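Local atomic coordinates of DUF574 domain-containing protein (Thermobifida fusca, PDB entry 2QE6), a protein that probably transfers methyl groups from S-adenosylmethionine, which it binds in a Rossmann-like fold, to an acceptor that is not yet known. Residues Arg70-Ala73 against Gly74-Ile78; Asp173-Asp176 against Arg177-Ala181; Glu251-Pro255 against Asp256-Pro260. The protein carries 1 engineered substitution. All coordinates share one frame; numbering follows the deposited sequence. Where two conformers were deposited one is given.

Overall arrangement
The contacts follow one another along the chain in the order 1, 2, 3, and none touches another. Contact 1 closes helix 54-75, and contact 2 opens helix 175-185, their centres about 26 Å apart. Both helices pack on strand 191-197 of the seven-stranded mixed sheet: contact 1 meets Tyr191 and Phe193, contact 2 meets Leu192 and Met194. This alternation along one strand places the helices on opposite faces of the sheet, as in a Rossmann-like methyltransferase. Contact 3 lies in the surface loop between strands 235-243 and 265-271, its centre about 25 Å from that of contact 1 and about 32 Å from that of contact 2. Of the three, contact 2 comes closest to bound S-adenosylmethionine.

Contact 1 of 3, residues Arg70-Ala73 against Gly74-Ile78; sequences RFLA and GEAGI
The Glu75 side chain crosses the edge of the Phe71 ring at a slant, one turn further on, at the C-terminal end of helix 54-75, where the last turn is weakly bonded. Followed outward, its CB stands 3.5 Å from Phe71 O. With CG anti to the backbone N (chi1 -166°) and the chain extended beyond it, the carboxylate is carried out beside the ring. There CD lies 4.0 Å from both Phe71 CD1 and Phe71 CE1. At the tip, OE1 faces CD1, while OE2 comes within 3.9 Å of Phe71 CE1 at the ring edge, in its plane. Ring and carboxylate planes are 77° apart, so the two groups do not stack. Ala76 CB instead takes a position over one ring face, 4.2 Å from Phe71 CE2. Arg248 adds a cation-pi contact to Phe71 and a long, weak ion pair to Glu75. Were Phe71 replaced by an alanine, Arg248 would probably lose its aromatic partner and a gap would open beside Ala76 CB.

The backbone widens as the helix stops. Gly74 N still bonds to Arg70 O, but Ala76 N reaches back five residues to Phe71 O, 2.9 Å away and nearly straight at 177°, the mark of a pi-type turn. Gly77 leaves helical geometry with positive phi, and Ile78 N then bonds to Leu72 O at 2.9 Å. A water bridges Arg70 O and Glu75 N, 3.0 Å from the latter nitrogen.

Beyond this turn, in the conformer given, the Arg70 guanidinium forms a salt bridge with Asp250. Ala73 packs on Ala98 and Val101 of helix 94-101, while Leu72 and Ile78 press on Ala160 of strand 160-163 and Tyr191 of strand 191-197.

Contact 2 of 3, residues Asp173-Asp176 against Arg177-Ala181; sequences DVVD and RVVGA
The first turn of helix 175-185, the crossover helix of the beta-alpha-beta unit formed with strands 160-163 and 191-197, joins Val174 to Val178 and Val175 to Val179. Val178 N bonds to Val174 O at 3.0 Å, and the same step is repeated from Val179 N to Val175 O and from Gly180 N to Asp176 O. Val175 CG2 and Val179 CG2 lie side by side, 4.0 Å apart, and Val179 carries this apolar strip onto Leu192 and Met194. On another side of the helix, Val178 CG2 sits 4.2 Å from Val174 CB.

Arg177 bends at chi3 (79°), which brings one face of its guanidinium against Val178 CG2, 3.5 Å from the guanidinium plane and offset toward its rim. Its NH2 comes 4.2 Å from Val174 CB. Water is held between Arg177 NE, at 3.1 Å, and Asp173 O, tying the side chain to the residues ahead of the helix. The Asp176 carboxylate is engaged outside, OD1 by Gln230 and OD2 in a salt bridge with Arg229.

Val178 also lies close to Val137, which binds S-adenosylmethionine, so this turn flanks the cofactor site in the beta-alpha-beta crossover characteristic of Rossmann-like methyltransferases.

Contact 3 of 3, residues Glu251-Pro255 against Asp256-Pro260; sequences EPVDP and DNLSP
Asp254 and Asn257 close a type I beta turn, with Pro255 and Asp256 at its corners, and an Asx turn is superposed on it. The beta turn is closed by Asn257 N bonding to Asp254 O at 3.0 Å, the donor standing well above the carbonyl plane. The Asx turn comes from the side chain of the same aspartate: Asp254 OD1 accepts Asp256 N at 3.2 Å. That amide meets the carboxylate from above, 46° out of its plane.

The conformation of Asp254 makes this possible. CG is anti to the backbone N (chi1 -177°), which swings the carboxylate beside its own carbonyl carbon and over the turn. Its two oxygens then divide the work. OD1 grips the amide of Asp256, while OD2 lies 3.8 Å from Asn257 CB and accepts a hydrogen bond from a water 2.6 Å away; that water is weakly bonded to Asn257 ND2.

Asp256 turns the other way, with CG beside its own N, and its OD2 comes 4.1 Å from Asp254 OD1. The carboxylate planes are 81° apart. Two like charges this close may raise the affinity of either group for a proton, although the amide held by OD1 would offset part of that effect.

Val253 and Leu258 give the loop a small apolar patch beside the turn, and Leu246 extends it against Val253 and Pro255. Residues 256-260 also touch a crystal neighbour, so their side-chain conformations may partly reflect the lattice. A second water joins the turn's ends, accepting from Asp254 N and donating to Asn257 O at 3.1 Å. Leu258 CD2 lies 3.9 Å from Val253 CG2 and 3.7 Å from Asp254 O.

Contact 1 of 3, residues Arg70-Ala73 against Gly74-Ile78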
loop_
_atom_site.group_PDB
_atom_site.type_symbol
_atom_site.label_atom_id
_atom_site.label_comp_id
_atom_site.label_asym_id
_atom_site.label_seq_id
_atom_site.Cartn_x
_atom_site.Cartn_y
_atom_site.Cartn_z
ATOM N N ARG A 70 -3.943 11.755 -4.806
ATOM C CA ARG A 70 -4.354 13.016 -5.421
ATOM C C ARG A 70 -5.677 13.510 -4.827
ATOM O O ARG A 70 -5.835 14.697 -4.568
ATOM C CB ARG A 70 -4.473 12.873 -6.942
ATOM C CG ARG A 70 -4.793 14.180 -7.657
ATOM C CD ARG A 70 -4.918 14.008 -9.164
ATOM N NE ARG A 70 -6.008 13.097 -9.518
ATOM C CZ ARG A 70 -5.905 12.041 -10.321
ATOM N NH1 ARG A 70 -4.750 11.726 -10.895
ATOM N NH2 ARG A 70 -6.981 11.299 -10.556
ATOM N N PHE A 71 -6.628 12.597 -4.598
ATOM C CA PHE A 71 -7.890 12.961 -3.938
ATOM C C PHE A 71 -7.621 13.506 -2.526
ATOM O O PHE A 71 -8.116 14.569 -2.135
ATOM C CB PHE A 71 -8.852 11.756 -3.875
ATOM C CG PHE A 71 -9.936 11.892 -2.842
ATOM C CD1 PHE A 71 -11.049 12.665 -3.082
ATOM C CD2 PHE A 71 -9.862 11.196 -1.642
ATOM C CE1 PHE A 71 -12.063 12.796 -2.112
ATOM C CE2 PHE A 71 -10.854 11.343 -0.669
ATOM C CZ PHE A 71 -11.950 12.132 -0.910
ATOM N N LEU A 72 -6.801 12.790 -1.781
ATOM C CA LEU A 72 -6.532 13.124 -0.383
ATOM C C LEU A 72 -5.804 14.436 -0.220
ATOM O O LEU A 72 -6.184 15.258 0.620
ATOM C CB LEU A 72 -5.721 12.008 0.266
ATOM C CG LEU A 72 -6.468 10.721 0.561
ATOM C CD1 LEU A 72 -5.488 9.610 0.898
ATOM C CD2 LEU A 72 -7.560 10.903 1.648
ATOM N N ALA A 73 -4.758 14.644 -1.030
ATOM C CA ALA A 73 -3.865 15.809 -0.859
ATOM C C ALA A 73 -4.445 17.091 -1.470
ATOM O O ALA A 73 -4.087 18.211 -1.068
ATOM C CB ALA A 73 -2.477 15.490 -1.447
ATOM N N GLY A 74 -5.319 16.925 -2.458
ATOM C CA GLY A 74 -5.952 18.036 -3.138
ATOM C C GLY A 74 -7.313 18.328 -2.554
ATOM O O GLY A 74 -7.455 19.163 -1.670
ATOM N N GLU A 75 -8.299 17.605 -3.052
ATOM C CA GLU A 75 -9.692 17.752 -2.686
ATOM C C GLU A 75 -9.980 17.599 -1.185
ATOM O O GLU A 75 -10.654 18.449 -0.603
ATOM C CB GLU A 75 -10.496 16.728 -3.482
ATOM C CG GLU A 75 -11.995 16.939 -3.482
ATOM C CD GLU A 75 -12.701 15.985 -4.446
ATOM O OE1 GLU A 75 -12.078 15.591 -5.481
ATOM O OE2 GLU A 75 -13.866 15.612 -4.139
ATOM N N ALA A 76 -9.507 16.523 -0.560
ATOM C CA ALA A 76 -9.703 16.329 0.883
ATOM C C ALA A 76 -8.825 17.246 1.755
ATOM O O ALA A 76 -9.036 17.358 2.966
ATOM C CB ALA A 76 -9.490 14.855 1.261
ATOM N N GLY A 77 -7.840 17.912 1.151
ATOM C CA GLY A 77 -7.021 18.882 1.864
ATOM C C GLY A 77 -6.053 18.337 2.909
ATOM O O GLY A 77 -5.673 19.077 3.821
ATOM N N ILE A 78 -5.624 17.075 2.770
ATOM C CA ILE A 78 -4.767 16.419 3.787
ATOM C C ILE A 78 -3.295 16.748 3.509
ATOM O O ILE A 78 -2.855 16.649 2.373
ATOM C CB ILE A 78 -4.948 14.911 3.792
ATOM C CG1 ILE A 78 -6.385 14.500 4.199
ATOM C CG2 ILE A 78 -3.873 14.224 4.669
ATOM C CD1 ILE A 78 -6.831 14.821 5.612
HETATM O O HOH W 1 -7.932 16.005 -5.518
#

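Contact 2 of 3, residues Asp173-Asp176 against Arg177-Ala181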
loop_
_atom_site.group_PDB
_atom_site.type_symbol
_atom_site.label_atom_id
_atom_site.label_comp_id
_atom_site.label_asym_id
_atom_site.label_seq_id
_atom_site.Cartn_x
_atom_site.Cartn_y
_atom_site.Cartn_z
ATOM N N ASP A 173 -5.383 -13.236 12.690
ATOM C CA ASP A 173 -5.184 -13.124 14.140
ATOM C C ASP A 173 -4.657 -11.772 14.601
ATOM O O ASP A 173 -4.815 -11.433 15.758
ATOM C CB ASP A 173 -4.401 -14.297 14.744
ATOM C CG ASP A 173 -3.127 -14.615 14.033
ATOM O OD1 ASP A 173 -2.517 -13.732 13.405
ATOM O OD2 ASP A 173 -2.726 -15.796 14.122
ATOM N N VAL A 174 -4.099 -10.974 13.696
ATOM C CA VAL A 174 -3.594 -9.664 14.074
ATOM C C VAL A 174 -4.362 -8.486 13.446
ATOM O O VAL A 174 -4.264 -7.388 13.963
ATOM C CB VAL A 174 -2.113 -9.502 13.740
ATOM C CG1 VAL A 174 -1.304 -10.652 14.311
ATOM C CG2 VAL A 174 -1.917 -9.302 12.237
ATOM N N VAL A 175 -5.123 -8.709 12.364
ATOM C CA VAL A 175 -5.657 -7.595 11.567
ATOM C C VAL A 175 -6.532 -6.607 12.367
ATOM O O VAL A 175 -6.367 -5.384 12.243
ATOM C CB VAL A 175 -6.400 -8.089 10.301
ATOM C CG1 VAL A 175 -7.724 -8.853 10.681
ATOM C CG2 VAL A 175 -6.666 -6.919 9.354
ATOM N N ASP A 176 -7.431 -7.118 13.217
ATOM C CA ASP A 176 -8.395 -6.243 13.912
ATOM C C ASP A 176 -7.671 -5.249 14.812
ATOM O O ASP A 176 -7.912 -4.053 14.719
ATOM C CB ASP A 176 -9.433 -7.021 14.720
ATOM C CG ASP A 176 -10.445 -7.751 13.837
ATOM O OD1 ASP A 176 -10.572 -7.453 12.627
ATOM O OD2 ASP A 176 -11.128 -8.646 14.351
ATOM N N ARG A 177 -6.755 -5.747 15.634
ATOM C CA ARG A 177 -6.006 -4.913 16.554
ATOM C C ARG A 177 -5.070 -3.965 15.803
ATOM O O ARG A 177 -4.890 -2.793 16.201
ATOM C CB ARG A 177 -5.210 -5.787 17.552
ATOM C CG ARG A 177 -3.953 -5.105 18.150
ATOM C CD ARG A 177 -3.006 -6.075 18.897
ATOM N NE ARG A 177 -2.121 -6.880 18.027
ATOM C CZ ARG A 177 -0.971 -6.453 17.489
ATOM N NH1 ARG A 177 -0.535 -5.210 17.683
ATOM N NH2 ARG A 177 -0.249 -7.282 16.739
ATOM N N VAL A 178 -4.445 -4.457 14.734
ATOM C CA VAL A 178 -3.444 -3.640 14.017
ATOM C C VAL A 178 -4.109 -2.460 13.298
ATOM O O VAL A 178 -3.708 -1.303 13.491
ATOM C CB VAL A 178 -2.551 -4.499 13.054
ATOM C CG1 VAL A 178 -1.795 -3.599 12.061
ATOM C CG2 VAL A 178 -1.563 -5.390 13.883
ATOM N N VAL A 179 -5.134 -2.734 12.489
ATOM C CA VAL A 179 -5.767 -1.646 11.727
ATOM C C VAL A 179 -6.521 -0.721 12.688
ATOM O O VAL A 179 -6.503 0.489 12.509
ATOM C CB VAL A 179 -6.661 -2.135 10.564
ATOM C CG1 VAL A 179 -7.251 -0.923 9.779
ATOM C CG2 VAL A 179 -5.820 -3.026 9.622
ATOM N N GLY A 180 -7.158 -1.312 13.698
ATOM C CA GLY A 180 -7.815 -0.535 14.752
ATOM C C GLY A 180 -6.896 0.440 15.477
ATOM O O GLY A 180 -7.315 1.538 15.826
ATOM N N ALA A 181 -5.652 0.054 15.737
ATOM C CA ALA A 181 -4.711 0.976 16.389
ATOM C C ALA A 181 -4.455 2.219 15.537
ATOM O O ALA A 181 -4.340 3.324 16.041
ATOM C CB ALA A 181 -3.404 0.261 16.686
HETATM O O HOH W 2 -6.448 -8.602 16.238
HETATM O O HOH W 3 -4.179 -9.135 17.877
#

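Contact 3 of 3, residues Glu251-Pro255 against Asp256-Pro260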
loop_
_atom_site.group_PDB
_atom_site.type_symbol
_atom_site.label_atom_id
_atom_site.label_comp_id
_atom_site.label_asym_id
_atom_site.label_seq_id
_atom_site.Cartn_x
_atom_site.Cartn_y
_atom_site.Cartn_z
ATOM N N GLU A 251 -10.277 7.895 -16.616
ATOM C CA GLU A 251 -9.954 7.137 -17.821
ATOM C C GLU A 251 -11.136 6.170 -17.926
ATOM O O GLU A 251 -11.634 5.704 -16.901
ATOM C CB GLU A 251 -8.585 6.457 -17.612
ATOM C CG GLU A 251 -8.219 5.189 -18.396
ATOM C CD GLU A 251 -6.888 4.574 -17.881
ATOM O OE1 GLU A 251 -5.879 5.321 -17.789
ATOM O OE2 GLU A 251 -6.850 3.359 -17.548
ATOM N N PRO A 252 -11.627 5.896 -19.146
ATOM C CA PRO A 252 -12.925 5.211 -19.184
ATOM C C PRO A 252 -12.807 3.753 -18.726
ATOM O O PRO A 252 -11.785 3.090 -18.990
ATOM C CB PRO A 252 -13.344 5.312 -20.670
ATOM C CG PRO A 252 -12.321 6.221 -21.333
ATOM C CD PRO A 252 -11.085 6.116 -20.500
ATOM N N VAL A 253 -13.832 3.270 -18.026
ATOM C CA VAL A 253 -13.808 1.910 -17.458
ATOM C C VAL A 253 -15.232 1.410 -17.214
ATOM O O VAL A 253 -16.082 2.116 -16.669
ATOM C CB VAL A 253 -12.998 1.830 -16.138
ATOM C CG1 VAL A 253 -13.635 2.679 -15.131
ATOM C CG2 VAL A 253 -12.893 0.370 -15.637
ATOM N N ASP A 254 -15.442 0.163 -17.605
ATOM C CA ASP A 254 -16.737 -0.475 -17.658
ATOM C C ASP A 254 -16.751 -1.620 -16.634
ATOM O O ASP A 254 -16.005 -2.598 -16.764
ATOM C CB ASP A 254 -16.879 -0.999 -19.079
ATOM C CG ASP A 254 -18.199 -1.627 -19.339
ATOM O OD1 ASP A 254 -18.914 -1.884 -18.332
ATOM O OD2 ASP A 254 -18.491 -1.862 -20.563
ATOM N N PRO A 255 -17.561 -1.499 -15.582
ATOM C CA PRO A 255 -17.499 -2.489 -14.513
ATOM C C PRO A 255 -17.877 -3.910 -14.920
ATOM O O PRO A 255 -17.554 -4.848 -14.226
ATOM C CB PRO A 255 -18.471 -1.917 -13.453
ATOM C CG PRO A 255 -19.371 -1.094 -14.206
ATOM C CD PRO A 255 -18.530 -0.440 -15.264
ATOM N N ASP A 256 -18.549 -4.061 -16.041
ATOM C CA ASP A 256 -18.982 -5.383 -16.552
ATOM C C ASP A 256 -18.026 -5.980 -17.598
ATOM O O ASP A 256 -18.236 -7.102 -18.066
ATOM C CB ASP A 256 -20.353 -5.222 -17.216
ATOM C CG ASP A 256 -21.411 -4.811 -16.227
ATOM O OD1 ASP A 256 -21.560 -5.541 -15.208
ATOM O OD2 ASP A 256 -22.040 -3.745 -16.457
ATOM N N ASN A 257 -16.974 -5.234 -17.932
ATOM C CA ASN A 257 -15.993 -5.635 -18.910
ATOM C C ASN A 257 -14.574 -5.593 -18.330
ATOM O O ASN A 257 -13.666 -5.098 -18.954
ATOM C CB ASN A 257 -16.092 -4.730 -20.147
ATOM C CG ASN A 257 -15.381 -5.305 -21.352
ATOM O OD1 ASN A 257 -15.336 -6.520 -21.511
ATOM N ND2 ASN A 257 -14.838 -4.435 -22.224
ATOM N N LEU A 258 -14.384 -6.123 -17.147
ATOM C CA LEU A 258 -13.081 -6.113 -16.507
ATOM C C LEU A 258 -12.361 -7.409 -16.860
ATOM O O LEU A 258 -12.982 -8.472 -16.993
ATOM C CB LEU A 258 -13.226 -6.007 -14.989
ATOM C CG LEU A 258 -13.769 -4.693 -14.419
ATOM C CD1 LEU A 258 -13.779 -4.827 -12.908
ATOM C CD2 LEU A 258 -12.933 -3.473 -14.847
ATOM N N SER A 259 -11.050 -7.307 -17.023
ATOM C CA SER A 259 -10.202 -8.478 -17.211
ATOM C C SER A 259 -9.958 -9.175 -15.882
ATOM O O SER A 259 -10.184 -8.586 -14.816
ATOM C CB SER A 259 -8.850 -8.054 -17.761
ATOM O OG SER A 259 -8.236 -7.255 -16.796
ATOM N N PRO A 260 -9.469 -10.436 -15.924
ATOM C CA PRO A 260 -9.057 -11.125 -14.690
ATOM C C PRO A 260 -8.122 -10.304 -13.790
ATOM O O PRO A 260 -8.347 -10.234 -12.563
ATOM C CB PRO A 260 -8.389 -12.396 -15.229
ATOM C CG PRO A 260 -9.168 -12.692 -16.462
ATOM C CD PRO A 260 -9.330 -11.329 -17.101
HETATM O O HOH W 4 -13.484 -2.008 -18.621
HETATM O O HOH W 5 -16.610 -1.526 -22.356
HETATM O O HOH W 6 -16.395 -7.675 -15.388
#